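Local coordinates for sulfur oxidation protein soxB (Thermus thermophilus, PDB 2WDD) that hydrolyses the sulfur-sulfur bond of cysteine S-thiosulfonate in the Sox sulfur oxidation pathway, using a two-manganese centre of the 5'-nucleotidase family type, at residues G386-A391 with A531-S536; T408-G413 with W418-A423; A423-T428 with P525-L530. All coordinates share one frame; numbering follows the deposited sequence. Where two conformers were deposited one is given.

Contact 1: G386-A391 with A531-S536; sequences GEAVKA and AEYLRS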
ATOM      1  N   GLY A 386     -17.291   1.688 -11.033  1.00  9.35           N
ATOM      2  CA  GLY A 386     -17.969   0.904 -12.043  1.00  9.76           C
ATOM      3  C   GLY A 386     -19.265   1.565 -12.469  1.00 13.08           C
ATOM      4  O   GLY A 386     -19.563   1.626 -13.663  1.00 12.31           O
ATOM      5  N   GLU A 387     -20.026   2.066 -11.494  1.00 10.35           N
ATOM      6  CA  GLU A 387     -21.284   2.756 -11.790  1.00  9.81           C
ATOM      7  C   GLU A 387     -21.044   4.054 -12.557  1.00 12.22           C
ATOM      8  O   GLU A 387     -21.812   4.392 -13.473  1.00 12.04           O
ATOM      9  CB  GLU A 387     -22.053   3.044 -10.501  1.00 10.77           C
ATOM     10  CG  GLU A 387     -22.523   1.770  -9.796  1.00 12.01           C
ATOM     11  CD  GLU A 387     -23.363   2.056  -8.569  1.00 20.27           C
ATOM     12  OE1 GLU A 387     -23.734   3.229  -8.358  1.00 23.33           O
ATOM     13  OE2 GLU A 387     -23.669   1.108  -7.825  1.00 16.55           O
ATOM     14  N   ALA A 388     -20.003   4.794 -12.184  1.00 10.29           N
ATOM     15  CA  ALA A 388     -19.686   6.047 -12.882  1.00 10.35           C
ATOM     16  C   ALA A 388     -19.347   5.763 -14.349  1.00 12.91           C
ATOM     17  O   ALA A 388     -19.831   6.438 -15.275  1.00 11.98           O
ATOM     18  CB  ALA A 388     -18.517   6.759 -12.201  1.00 11.47           C
ATOM     19  N   VAL A 389     -18.509   4.759 -14.574  1.00 10.15           N
ATOM     20  CA  VAL A 389     -18.110   4.415 -15.930  1.00 10.15           C
ATOM     21  C   VAL A 389     -19.330   4.016 -16.762  1.00 12.76           C
ATOM     22  O   VAL A 389     -19.503   4.501 -17.881  1.00 13.23           O
ATOM     23  CB  VAL A 389     -17.006   3.328 -15.951  1.00 12.90           C
ATOM     24  CG1 VAL A 389     -16.794   2.785 -17.372  1.00 12.45           C
ATOM     25  CG2 VAL A 389     -15.690   3.888 -15.396  1.00 12.56           C
ATOM     26  N   LYS A 390     -20.204   3.176 -16.206  1.00 10.78           N
ATOM     27  CA  LYS A 390     -21.385   2.737 -16.950  1.00 10.85           C
ATOM     28  C   LYS A 390     -22.371   3.878 -17.177  1.00 15.72           C
ATOM     29  O   LYS A 390     -23.091   3.895 -18.174  1.00 15.36           O
ATOM     30  CB  LYS A 390     -22.063   1.564 -16.248  1.00 12.95           C
ATOM     31  CG  LYS A 390     -21.294   0.267 -16.409  1.00 14.90           C
ATOM     32  CD  LYS A 390     -22.187  -0.932 -16.144  1.00 16.88           C
ATOM     33  CE  LYS A 390     -21.504  -2.235 -16.514  1.00 18.83           C
ATOM     34  NZ  LYS A 390     -22.489  -3.353 -16.555  1.00 22.48           N
ATOM     35  N   ALA A 391     -22.403   4.837 -16.256  1.00 12.56           N
ATOM     36  CA  ALA A 391     -23.302   5.974 -16.410  1.00 12.98           C
ATOM     37  C   ALA A 391     -22.869   6.841 -17.588  1.00 16.35           C
ATOM     38  O   ALA A 391     -23.709   7.332 -18.347  1.00 16.87           O
ATOM     39  CB  ALA A 391     -23.340   6.821 -15.120  1.00 13.74           C
ATOM     40  N   ALA A 531     -15.138  12.678 -11.879  1.00 11.22           N
ATOM     41  CA  ALA A 531     -15.564  14.026 -11.529  1.00 11.77           C
ATOM     42  C   ALA A 531     -16.814  14.407 -12.329  1.00 14.74           C
ATOM     43  O   ALA A 531     -17.736  14.984 -11.777  1.00 14.59           O
ATOM     44  CB  ALA A 531     -14.444  15.039 -11.730  1.00 13.01           C
ATOM     45  N   GLU A 532     -16.854  14.039 -13.608  1.00 13.26           N
ATOM     46  CA  GLU A 532     -18.016  14.326 -14.448  0.50 13.39           C
ATOM     47  C   GLU A 532     -19.275  13.687 -13.868  1.00 17.28           C
ATOM     48  O   GLU A 532     -20.335  14.316 -13.784  1.00 17.67           O
ATOM     49  CB  GLU A 532     -17.782  13.794 -15.863  0.50 14.76           C
ATOM     50  CG  GLU A 532     -17.171  14.806 -16.805  0.50 22.89           C
ATOM     51  CD  GLU A 532     -16.941  14.246 -18.193  0.50 29.18           C
ATOM     52  OE1 GLU A 532     -17.571  13.229 -18.547  0.50 22.84           O
ATOM     53  OE2 GLU A 532     -16.119  14.821 -18.927  0.50 22.36           O
ATOM     54  N   TYR A 533     -19.163  12.424 -13.474  1.00 13.35           N
ATOM     55  CA  TYR A 533     -20.285  11.695 -12.911  1.00 12.42           C
ATOM     56  C   TYR A 533     -20.716  12.300 -11.577  1.00 15.14           C
ATOM     57  O   TYR A 533     -21.890  12.597 -11.368  1.00 15.32           O
ATOM     58  CB  TYR A 533     -19.890  10.236 -12.695  1.00 13.30           C
ATOM     59  CG  TYR A 533     -20.928   9.416 -11.961  1.00 12.23           C
ATOM     60  CD1 TYR A 533     -22.142   9.105 -12.553  1.00 12.35           C
ATOM     61  CD2 TYR A 533     -20.692   8.969 -10.666  1.00 13.00           C
ATOM     62  CE1 TYR A 533     -23.086   8.319 -11.887  1.00 13.63           C
ATOM     63  CE2 TYR A 533     -21.626   8.193  -9.997  1.00 13.84           C
ATOM     64  CZ  TYR A 533     -22.823   7.885 -10.602  1.00 17.83           C
ATOM     65  OH  TYR A 533     -23.745   7.111  -9.926  1.00 17.80           O
ATOM     66  N   LEU A 534     -19.763  12.454 -10.662  1.00 12.83           N
ATOM     67  CA  LEU A 534     -20.064  12.977  -9.334  1.00 12.38           C
ATOM     68  C   LEU A 534     -20.690  14.371  -9.339  1.00 15.70           C
ATOM     69  O   LEU A 534     -21.658  14.613  -8.611  1.00 15.81           O
ATOM     70  CB  LEU A 534     -18.813  12.959  -8.447  1.00 11.77           C
ATOM     71  CG  LEU A 534     -18.249  11.564  -8.149  1.00 14.46           C
ATOM     72  CD1 LEU A 534     -16.927  11.691  -7.387  1.00 14.36           C
ATOM     73  CD2 LEU A 534     -19.245  10.736  -7.342  1.00 14.66           C
ATOM     74  N   ARG A 535     -20.131  15.286 -10.132  1.00 14.93           N
ATOM     75  CA  ARG A 535     -20.673  16.650 -10.211  1.00 15.53           C
ATOM     76  C   ARG A 535     -22.138  16.572 -10.616  1.00 17.56           C
ATOM     77  O   ARG A 535     -22.979  17.263 -10.057  1.00 17.86           O
ATOM     78  CB  ARG A 535     -19.942  17.478 -11.277  1.00 18.84           C
ATOM     79  CG  ARG A 535     -18.470  17.727 -11.037  1.00 28.23           C
ATOM     80  CD  ARG A 535     -17.845  18.373 -12.280  1.00 30.63           C
ATOM     81  NE  ARG A 535     -16.441  18.715 -12.078  1.00 29.59           N
ATOM     82  CZ  ARG A 535     -15.464  18.401 -12.919  1.00 38.81           C
ATOM     83  NH1 ARG A 535     -15.736  17.744 -14.037  1.00 25.81           N
ATOM     84  NH2 ARG A 535     -14.213  18.749 -12.647  1.00 27.38           N
ATOM     85  N   SER A 536     -22.426  15.727 -11.596  1.00 13.66           N
ATOM     86  CA  SER A 536     -23.778  15.576 -12.092  1.00 14.03           C
ATOM     87  C   SER A 536     -24.757  14.993 -11.068  1.00 17.86           C
ATOM     88  O   SER A 536     -25.825  15.567 -10.810  1.00 17.79           O
ATOM     89  CB  SER A 536     -23.787  14.712 -13.353  1.00 17.38           C
ATOM     90  OG  SER A 536     -25.121  14.502 -13.811  1.00 25.91           O
TER
HETATM   91  O   HOH W   1     -23.272   5.677  -7.663  1.00 19.70           O
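The helical segments 386-391 and 531-536 cross at 90°, their axes 9.4 Å apart at closest approach, and Ala388 faces Tyr533 where they meet. Tyr533 carries the contact from its side. Its CG lies anti to the backbone N (chi1 173°), which sends the ring across the flank of the other helix. There Ala388 CA sits over the centre of one ring face in a CH-pi contact, 3.8 Å from the centroid and 13° off the ring normal. The methyl of the same residue, Ala388 CB, reaches Tyr533 CD2 at 3.5 Å, while one turn further on Ala391 CB approaches Tyr533 CE1 obliquely at 3.6 Å. The ring thus lies against two alanines whose small side chains let it come down onto the helix backbone.

At the phenol end, Tyr533 OH does not bond Glu387 directly. A water lying in the plane of the ring bridges them, 2.7 Å from Tyr533 OH, and it donates to Glu387 OE1 at 2.6 Å. The other carboxylate oxygen, Glu387 OE2, accepts a hydrogen bond from Gln383, one turn earlier in helix 380-392. Both oxygens of this partly exposed carboxylate therefore have partners. With its ring held by the CH-pi contact and the alanine methyls, and its hydroxyl linked to the carboxylate through one water, Tyr533 should steady Glu387 and be steadied in turn.

Contact 2: T408-G413 with W418-A423; sequences TTILPG and WDHLYA. With TBU (tertiary-butyl alcohol), chain D.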
ATOM      1  N   THR A 408      -8.183   5.642   0.089  1.00  8.98           N
ATOM      2  CA  THR A 408      -8.656   6.362   1.261  1.00  7.96           C
ATOM      3  C   THR A 408     -10.053   5.837   1.553  1.00 10.02           C
ATOM      4  O   THR A 408     -10.568   4.995   0.811  1.00 10.09           O
ATOM      5  CB  THR A 408      -8.592   7.882   0.992  1.00 10.53           C
ATOM      6  OG1 THR A 408      -8.768   8.617   2.208  1.00 10.28           O
ATOM      7  CG2 THR A 408      -9.656   8.295  -0.008  1.00  8.12           C
ATOM      8  N   THR A 409     -10.661   6.308   2.630  1.00  8.67           N
ATOM      9  CA  THR A 409     -11.986   5.838   3.004  1.00  8.48           C
ATOM     10  C   THR A 409     -12.899   7.042   3.233  1.00 11.18           C
ATOM     11  O   THR A 409     -12.544   7.939   3.983  1.00 10.85           O
ATOM     12  CB  THR A 409     -11.904   4.967   4.285  1.00 12.58           C
ATOM     13  OG1 THR A 409     -10.978   3.886   4.089  1.00 10.33           O
ATOM     14  CG2 THR A 409     -13.265   4.404   4.640  1.00 11.67           C
ATOM     15  N   ILE A 410     -14.066   7.049   2.594  1.00  9.52           N
ATOM     16  CA  ILE A 410     -15.034   8.149   2.746  1.00 10.37           C
ATOM     17  C   ILE A 410     -16.123   7.724   3.719  1.00 11.18           C
ATOM     18  O   ILE A 410     -16.753   6.686   3.547  1.00 10.92           O
ATOM     19  CB  ILE A 410     -15.664   8.511   1.387  1.00 12.97           C
ATOM     20  CG1 ILE A 410     -14.577   8.696   0.332  1.00 14.17           C
ATOM     21  CG2 ILE A 410     -16.528   9.765   1.509  1.00 13.10           C
ATOM     22  CD1 ILE A 410     -13.613   9.769   0.691  1.00 15.00           C
ATOM     23  N   LEU A 411     -16.357   8.538   4.741  1.00 10.04           N
ATOM     24  CA  LEU A 411     -17.358   8.201   5.749  1.00  9.87           C
ATOM     25  C   LEU A 411     -18.754   8.571   5.281  1.00 12.97           C
ATOM     26  O   LEU A 411     -18.925   9.433   4.416  1.00 13.39           O
ATOM     27  CB  LEU A 411     -17.067   8.953   7.048  1.00  9.47           C
ATOM     28  CG  LEU A 411     -15.725   8.689   7.737  1.00 12.80           C
ATOM     29  CD1 LEU A 411     -15.678   9.472   9.068  1.00 13.05           C
ATOM     30  CD2 LEU A 411     -15.574   7.193   7.979  1.00 13.83           C
ATOM     31  N   PRO A 412     -19.776   7.977   5.905  1.00 10.87           N
ATOM     32  CA  PRO A 412     -21.142   8.360   5.537  1.00 11.26           C
ATOM     33  C   PRO A 412     -21.334   9.854   5.782  1.00 15.24           C
ATOM     34  O   PRO A 412     -20.920  10.383   6.819  1.00 13.86           O
ATOM     35  CB  PRO A 412     -22.002   7.558   6.519  1.00 12.85           C
ATOM     36  CG  PRO A 412     -21.155   6.371   6.876  1.00 16.03           C
ATOM     37  CD  PRO A 412     -19.752   6.886   6.899  1.00 11.92           C
ATOM     38  N   GLY A 413     -21.951  10.532   4.819  1.00 14.40           N
ATOM     39  CA  GLY A 413     -22.207  11.956   4.915  1.00 14.48           C
ATOM     40  C   GLY A 413     -21.037  12.839   4.529  1.00 18.47           C
ATOM     41  O   GLY A 413     -21.160  14.065   4.501  1.00 18.58           O
ATOM     42  N   TRP A 418     -11.681  16.342  -5.038  1.00 13.75           N
ATOM     43  CA  TRP A 418     -10.672  15.989  -6.024  1.00 13.71           C
ATOM     44  C   TRP A 418      -9.492  15.324  -5.318  1.00 15.01           C
ATOM     45  O   TRP A 418      -8.895  14.387  -5.846  1.00 13.30           O
ATOM     46  CB  TRP A 418     -10.198  17.224  -6.789  1.00 13.37           C
ATOM     47  CG  TRP A 418     -10.895  17.402  -8.094  1.00 14.61           C
ATOM     48  CD1 TRP A 418     -11.875  18.307  -8.388  1.00 17.74           C
ATOM     49  CD2 TRP A 418     -10.655  16.661  -9.289  1.00 14.42           C
ATOM     50  NE1 TRP A 418     -12.267  18.164  -9.696  1.00 16.85           N
ATOM     51  CE2 TRP A 418     -11.527  17.166 -10.278  1.00 18.17           C
ATOM     52  CE3 TRP A 418      -9.794  15.610  -9.621  1.00 15.57           C
ATOM     53  CZ2 TRP A 418     -11.555  16.661 -11.577  1.00 17.26           C
ATOM     54  CZ3 TRP A 418      -9.806  15.124 -10.910  1.00 16.65           C
ATOM     55  CH2 TRP A 418     -10.684  15.649 -11.876  1.00 17.17           C
ATOM     56  N   ASP A 419      -9.157  15.804  -4.126  1.00 11.52           N
ATOM     57  CA  ASP A 419      -8.040  15.208  -3.387  1.00 10.61           C
ATOM     58  C   ASP A 419      -8.303  13.721  -3.150  1.00 13.25           C
ATOM     59  O   ASP A 419      -7.393  12.905  -3.276  1.00 13.07           O
ATOM     60  CB  ASP A 419      -7.736  15.957  -2.089  1.00 12.62           C
ATOM     61  CG  ASP A 419      -6.293  15.748  -1.619  1.00 15.63           C
ATOM     62  OD1 ASP A 419      -5.370  15.868  -2.451  1.00 16.22           O
ATOM     63  OD2 ASP A 419      -6.088  15.378  -0.442  1.00 17.74           O
ATOM     64  N   HIS A 420      -9.558  13.362  -2.879  1.00 10.94           N
ATOM     65  CA  HIS A 420      -9.910  11.951  -2.716  1.00  9.75           C
ATOM     66  C   HIS A 420      -9.770  11.222  -4.050  1.00 13.44           C
ATOM     67  O   HIS A 420      -9.281  10.095  -4.103  1.00 11.96           O
ATOM     68  CB  HIS A 420     -11.347  11.777  -2.218  1.00 10.58           C
ATOM     69  CG  HIS A 420     -11.593  12.316  -0.842  1.00 13.31           C
ATOM     70  ND1 HIS A 420     -12.670  13.127  -0.558  1.00 15.36           N
ATOM     71  CD2 HIS A 420     -10.960  12.102   0.337  1.00 14.93           C
ATOM     72  CE1 HIS A 420     -12.681  13.408   0.732  1.00 14.76           C
ATOM     73  NE2 HIS A 420     -11.647  12.809   1.298  1.00 14.77           N
ATOM     74  N   LEU A 421     -10.250  11.834  -5.132  1.00 10.40           N
ATOM     75  CA  LEU A 421     -10.153  11.170  -6.427  1.00 10.51           C
ATOM     76  C   LEU A 421      -8.689  10.849  -6.734  1.00 11.90           C
ATOM     77  O   LEU A 421      -8.383   9.781  -7.261  1.00 10.49           O
ATOM     78  CB  LEU A 421     -10.746  12.029  -7.545  1.00 10.20           C
ATOM     79  CG  LEU A 421     -12.246  12.319  -7.485  1.00 12.86           C
ATOM     80  CD1 LEU A 421     -12.692  12.988  -8.798  1.00 12.80           C
ATOM     81  CD2 LEU A 421     -13.027  11.047  -7.212  1.00 12.06           C
ATOM     82  N   TYR A 422      -7.784  11.773  -6.421  1.00 10.38           N
ATOM     83  CA  TYR A 422      -6.361  11.534  -6.662  1.00  9.83           C
ATOM     84  C   TYR A 422      -5.813  10.476  -5.699  1.00 12.21           C
ATOM     85  O   TYR A 422      -4.967   9.670  -6.080  1.00 10.72           O
ATOM     86  CB  TYR A 422      -5.552  12.821  -6.539  1.00 10.80           C
ATOM     87  CG  TYR A 422      -5.873  13.886  -7.576  1.00 11.84           C
ATOM     88  CD1 TYR A 422      -6.009  13.566  -8.919  1.00 13.56           C
ATOM     89  CD2 TYR A 422      -6.016  15.219  -7.197  1.00 12.42           C
ATOM     90  CE1 TYR A 422      -6.314  14.547  -9.862  1.00 14.40           C
ATOM     91  CE2 TYR A 422      -6.311  16.207  -8.133  1.00 13.31           C
ATOM     92  CZ  TYR A 422      -6.452  15.861  -9.456  1.00 17.73           C
ATOM     93  OH  TYR A 422      -6.740  16.839 -10.381  1.00 18.56           O
ATOM     94  N   ALA A 423      -6.331  10.437  -4.474  1.00  9.72           N
ATOM     95  CA  ALA A 423      -5.916   9.393  -3.527  1.00  9.10           C
ATOM     96  C   ALA A 423      -6.324   7.996  -4.016  1.00 11.61           C
ATOM     97  O   ALA A 423      -5.648   7.009  -3.739  1.00 10.03           O
ATOM     98  CB  ALA A 423      -6.518   9.644  -2.154  1.00 10.28           C
TER
HETATM   99  O   TBU D1576      -3.584  16.062 -12.164  1.00 36.77           O
HETATM  100  C   TBU D1576      -2.808  16.948 -12.970  1.00 35.97           C
HETATM  101  C1  TBU D1576      -3.620  18.172 -13.344  1.00 35.55           C
HETATM  102  C2  TBU D1576      -1.576  17.379 -12.175  1.00 35.76           C
HETATM  103  C3  TBU D1576      -2.396  16.233 -14.259  1.00 36.37           C
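Ile410 and His420 meet methyl to ring face. Ile410 CD1 stands over the centre of the imidazole, 3.5 Å from the His420 centroid and 6° off its normal, a CH-pi contact almost straight above the ring that brings the methyl close to all five ring atoms. Although Ile410 CB points past the helix, the branch turns back: CG1 lies anti to the carbonyl carbon (chi1 -49°), and a second bend at chi2 of -59° delivers CD1 to the ring. The imidazole is also held by a hydrogen bond from the residue just before its helix, Thr417 N to His420 ND1. This should limit rotation of the ring under the methyl.

Thr408 comes in beside them, its side chain roughly perpendicular to that of His420. Its methyl, Thr408 CG2, lies obliquely to the imidazole at 4.0 Å from His420 CD2 and is equally far, 4.0 Å, from Ala423 CB one turn along. CG2 turns to the helix, while OG1 is hydrogen-bonded to His44 and Tyr45 O. On the helix, Tyr422 lines a pocket holding tertiary-butyl alcohol, whose O is 3.7 Å from Tyr422 OH without a bond; that hydroxyl is hydrogen-bonded to His359 NE2.

In this part of the 5'-nucleotidase C-terminal domain, the loop between strands 398-401 and 415-416 packs on helix 418-425, and the side chain of Ala423 lies about 12 Å from a bound manganese ion.

Contact 3: A423-T428 with P525-L530; sequences AYTGFT and PIYEVL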
ATOM      1  N   ALA A 423      -6.331  10.437  -4.474  1.00  9.72           N
ATOM      2  CA  ALA A 423      -5.916   9.393  -3.527  1.00  9.10           C
ATOM      3  C   ALA A 423      -6.324   7.996  -4.016  1.00 11.61           C
ATOM      4  O   ALA A 423      -5.648   7.009  -3.739  1.00 10.03           O
ATOM      5  CB  ALA A 423      -6.518   9.644  -2.154  1.00 10.28           C
ATOM      6  N   TYR A 424      -7.452   7.917  -4.717  1.00  8.61           N
ATOM      7  CA  TYR A 424      -7.954   6.648  -5.217  1.00  8.00           C
ATOM      8  C   TYR A 424      -7.451   6.286  -6.608  1.00  9.74           C
ATOM      9  O   TYR A 424      -7.376   5.101  -6.956  1.00  9.60           O
ATOM     10  CB  TYR A 424      -9.477   6.719  -5.329  1.00  8.75           C
ATOM     11  CG  TYR A 424     -10.251   6.552  -4.044  1.00  9.38           C
ATOM     12  CD1 TYR A 424     -10.171   5.371  -3.305  1.00 10.53           C
ATOM     13  CD2 TYR A 424     -11.213   7.498  -3.678  1.00 10.08           C
ATOM     14  CE1 TYR A 424     -10.986   5.173  -2.180  1.00 10.59           C
ATOM     15  CE2 TYR A 424     -12.035   7.314  -2.565  1.00 10.04           C
ATOM     16  CZ  TYR A 424     -11.907   6.158  -1.808  1.00 11.19           C
ATOM     17  OH  TYR A 424     -12.731   5.978  -0.712  1.00  9.92           O
ATOM     18  N   THR A 425      -7.250   7.297  -7.457  1.00  8.27           N
ATOM     19  CA  THR A 425      -6.956   7.035  -8.863  1.00  8.54           C
ATOM     20  C   THR A 425      -5.790   7.830  -9.428  1.00 11.68           C
ATOM     21  O   THR A 425      -5.659   7.957 -10.658  1.00 10.39           O
ATOM     22  CB  THR A 425      -8.212   7.280  -9.748  1.00 11.42           C
ATOM     23  OG1 THR A 425      -8.554   8.675  -9.733  1.00 10.97           O
ATOM     24  CG2 THR A 425      -9.410   6.452  -9.280  1.00 10.99           C
ATOM     25  N   GLY A 426      -4.957   8.362  -8.539  1.00 10.32           N
ATOM     26  CA  GLY A 426      -3.817   9.174  -8.917  1.00 10.17           C
ATOM     27  C   GLY A 426      -2.638   8.418  -9.497  1.00 11.80           C
ATOM     28  O   GLY A 426      -1.511   8.533  -8.993  1.00 11.56           O
ATOM     29  N   PHE A 427      -2.892   7.617 -10.529  1.00  8.75           N
ATOM     30  CA  PHE A 427      -1.827   6.947 -11.281  1.00  7.81           C
ATOM     31  C   PHE A 427      -1.220   8.012 -12.189  1.00 12.84           C
ATOM     32  O   PHE A 427      -1.938   8.872 -12.696  1.00 11.51           O
ATOM     33  CB  PHE A 427      -2.420   5.910 -12.248  1.00  8.88           C
ATOM     34  CG  PHE A 427      -3.094   4.750 -11.576  1.00  9.59           C
ATOM     35  CD1 PHE A 427      -2.433   3.531 -11.441  1.00 11.17           C
ATOM     36  CD2 PHE A 427      -4.407   4.852 -11.138  1.00 12.22           C
ATOM     37  CE1 PHE A 427      -3.064   2.428 -10.845  1.00 11.91           C
ATOM     38  CE2 PHE A 427      -5.040   3.766 -10.526  1.00 14.00           C
ATOM     39  CZ  PHE A 427      -4.359   2.571 -10.351  1.00 11.51           C
ATOM     40  N   THR A 428       0.064   7.895 -12.505  1.00 10.75           N
ATOM     41  CA  THR A 428       0.634   8.819 -13.486  1.00 10.31           C
ATOM     42  C   THR A 428       0.178   8.378 -14.884  1.00 13.33           C
ATOM     43  O   THR A 428       0.436   9.080 -15.871  1.00 13.28           O
ATOM     44  CB  THR A 428       2.168   8.841 -13.435  1.00 12.55           C
ATOM     45  OG1 THR A 428       2.659   7.504 -13.550  1.00 10.73           O
ATOM     46  CG2 THR A 428       2.678   9.527 -12.151  1.00 11.38           C
ATOM     47  N   PRO A 525      -8.235  10.370 -18.625  1.00 11.74           N
ATOM     48  CA  PRO A 525      -8.039   9.969 -17.220  1.00 11.14           C
ATOM     49  C   PRO A 525      -9.299   9.521 -16.505  1.00 13.79           C
ATOM     50  O   PRO A 525     -10.335  10.168 -16.580  1.00 13.45           O
ATOM     51  CB  PRO A 525      -7.497  11.234 -16.563  1.00 12.38           C
ATOM     52  CG  PRO A 525      -6.911  12.032 -17.701  1.00 17.24           C
ATOM     53  CD  PRO A 525      -7.795  11.756 -18.868  1.00 13.47           C
ATOM     54  N   ILE A 526      -9.190   8.430 -15.760  1.00 10.36           N
ATOM     55  CA  ILE A 526     -10.337   7.931 -15.027  1.00  9.73           C
ATOM     56  C   ILE A 526     -10.931   8.998 -14.111  1.00 11.59           C
ATOM     57  O   ILE A 526     -12.151   9.060 -13.954  1.00 12.05           O
ATOM     58  CB  ILE A 526      -9.982   6.667 -14.241  1.00 11.87           C
ATOM     59  CG1 ILE A 526     -11.233   6.086 -13.571  1.00 11.61           C
ATOM     60  CG2 ILE A 526      -8.870   6.976 -13.238  1.00 11.02           C
ATOM     61  CD1 ILE A 526     -12.341   5.700 -14.539  1.00 12.20           C
ATOM     62  N   TYR A 527     -10.084   9.785 -13.448  1.00  9.17           N
ATOM     63  CA  TYR A 527     -10.588  10.806 -12.525  1.00  8.75           C
ATOM     64  C   TYR A 527     -11.448  11.877 -13.189  1.00 12.94           C
ATOM     65  O   TYR A 527     -12.333  12.440 -12.546  1.00 12.34           O
ATOM     66  CB  TYR A 527      -9.508  11.394 -11.613  1.00 10.46           C
ATOM     67  CG  TYR A 527      -8.210  11.729 -12.300  1.00 11.14           C
ATOM     68  CD1 TYR A 527      -8.098  12.842 -13.134  1.00 13.32           C
ATOM     69  CD2 TYR A 527      -7.056  11.001 -12.033  1.00 12.14           C
ATOM     70  CE1 TYR A 527      -6.886  13.169 -13.730  1.00 13.65           C
ATOM     71  CE2 TYR A 527      -5.848  11.330 -12.612  1.00 12.52           C
ATOM     72  CZ  TYR A 527      -5.762  12.422 -13.450  1.00 14.12           C
ATOM     73  OH  TYR A 527      -4.549  12.712 -14.045  1.00 13.92           O
ATOM     74  N   GLU A 528     -11.208  12.130 -14.479  1.00 11.07           N
ATOM     75  CA  GLU A 528     -12.038  13.091 -15.205  1.00 11.43           C
ATOM     76  C   GLU A 528     -13.434  12.496 -15.352  1.00 13.66           C
ATOM     77  O   GLU A 528     -14.441  13.206 -15.226  1.00 13.99           O
ATOM     78  CB  GLU A 528     -11.450  13.414 -16.579  1.00 12.55           C
ATOM     79  CG  GLU A 528     -10.189  14.263 -16.499  1.00 21.23           C
ATOM     80  CD  GLU A 528      -9.612  14.625 -17.864  1.00 49.55           C
ATOM     81  OE1 GLU A 528     -10.232  14.288 -18.899  1.00 39.55           O
ATOM     82  OE2 GLU A 528      -8.531  15.255 -17.896  1.00 46.41           O
ATOM     83  N   VAL A 529     -13.503  11.191 -15.612  1.00 10.18           N
ATOM     84  CA  VAL A 529     -14.785  10.525 -15.761  1.00  9.47           C
ATOM     85  C   VAL A 529     -15.517  10.561 -14.423  1.00 13.28           C
ATOM     86  O   VAL A 529     -16.709  10.864 -14.352  1.00 12.83           O
ATOM     87  CB  VAL A 529     -14.582   9.068 -16.262  1.00 12.82           C
ATOM     88  CG1 VAL A 529     -15.901   8.319 -16.332  1.00 12.97           C
ATOM     89  CG2 VAL A 529     -13.877   9.055 -17.620  1.00 13.12           C
ATOM     90  N   LEU A 530     -14.786  10.264 -13.350  1.00  9.81           N
ATOM     91  CA  LEU A 530     -15.388  10.272 -12.029  1.00  9.73           C
ATOM     92  C   LEU A 530     -15.923  11.633 -11.635  1.00 12.59           C
ATOM     93  O   LEU A 530     -17.031  11.734 -11.111  1.00 13.00           O
ATOM     94  CB  LEU A 530     -14.386   9.798 -10.983  1.00  9.68           C
ATOM     95  CG  LEU A 530     -14.014   8.328 -11.155  1.00 13.17           C
ATOM     96  CD1 LEU A 530     -12.907   7.974 -10.194  1.00 12.21           C
ATOM     97  CD2 LEU A 530     -15.241   7.434 -10.927  1.00 18.32           C
TER
HETATM   98  O   HOH W   2      -2.276  11.485 -13.507  1.00 16.54           O
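One wall of the tertiary-butyl alcohol pocket is formed by Tyr527, in the first turn of helix 526-537, and this contact sets that residue against Thr425. Thr425 makes the contacts from its side. Its OG1 lies at the edge of the Tyr527 ring, close to the ring plane, in van der Waals contact with Tyr527 CB at 3.4 Å. The same hydroxyl is hydrogen-bonded to Leu421 O in helix 418-425. A chi1 of 66° puts OG1 between the backbone N and the carbonyl carbon, beside Tyr527, and CG2 anti to the carbonyl carbon, facing Leu530. Thr425 CG2 and Leu530 CD1 reach toward each other tip to tip at 3.9 Å, and Thr425 CB rests on Ile526 CG2 at 3.6 Å.

An inverse gamma turn centred on Gly426 follows, closed by a weak bond from Phe427 N to Thr425 O. That same carbonyl oxygen lies in the plane of the Tyr527 ring, 3.6 Å from Tyr527 CD2. Farther along the ring edge, a water, also in plane, lies 2.6 Å from Tyr527 OH and donates to Phe427 O at 2.8 Å, tying the phenol to the backbone after the turn. Within its own segment Tyr527 has Pro525 CB over one ring face, offset toward the rim, and the ring also meets Tyr422 edge-to-face.

In the fold
The three contacts lie on the same side of the chain's centre, with centres 12 to 15 Å apart. Helix 526-537 is common to contacts 1 and 3, and helix 418-425 to contacts 2 and 3. Along the chain, contact 3 takes up at Ala423, where contact 2 ends, and contact 2 falls wholly between the two segments of contact 1, as does contact 3. Direct packing joins them: Ala388 CB meets Leu530 CD2 at 3.6 Å, and Ala531 CB meets Trp418 CZ2 at 3.3 Å. Helix 526-537, from near the chain's end, thus packs between helices 380-392 and 418-425, linking the partly exposed contact 1 to buried contacts nearer the manganese centre.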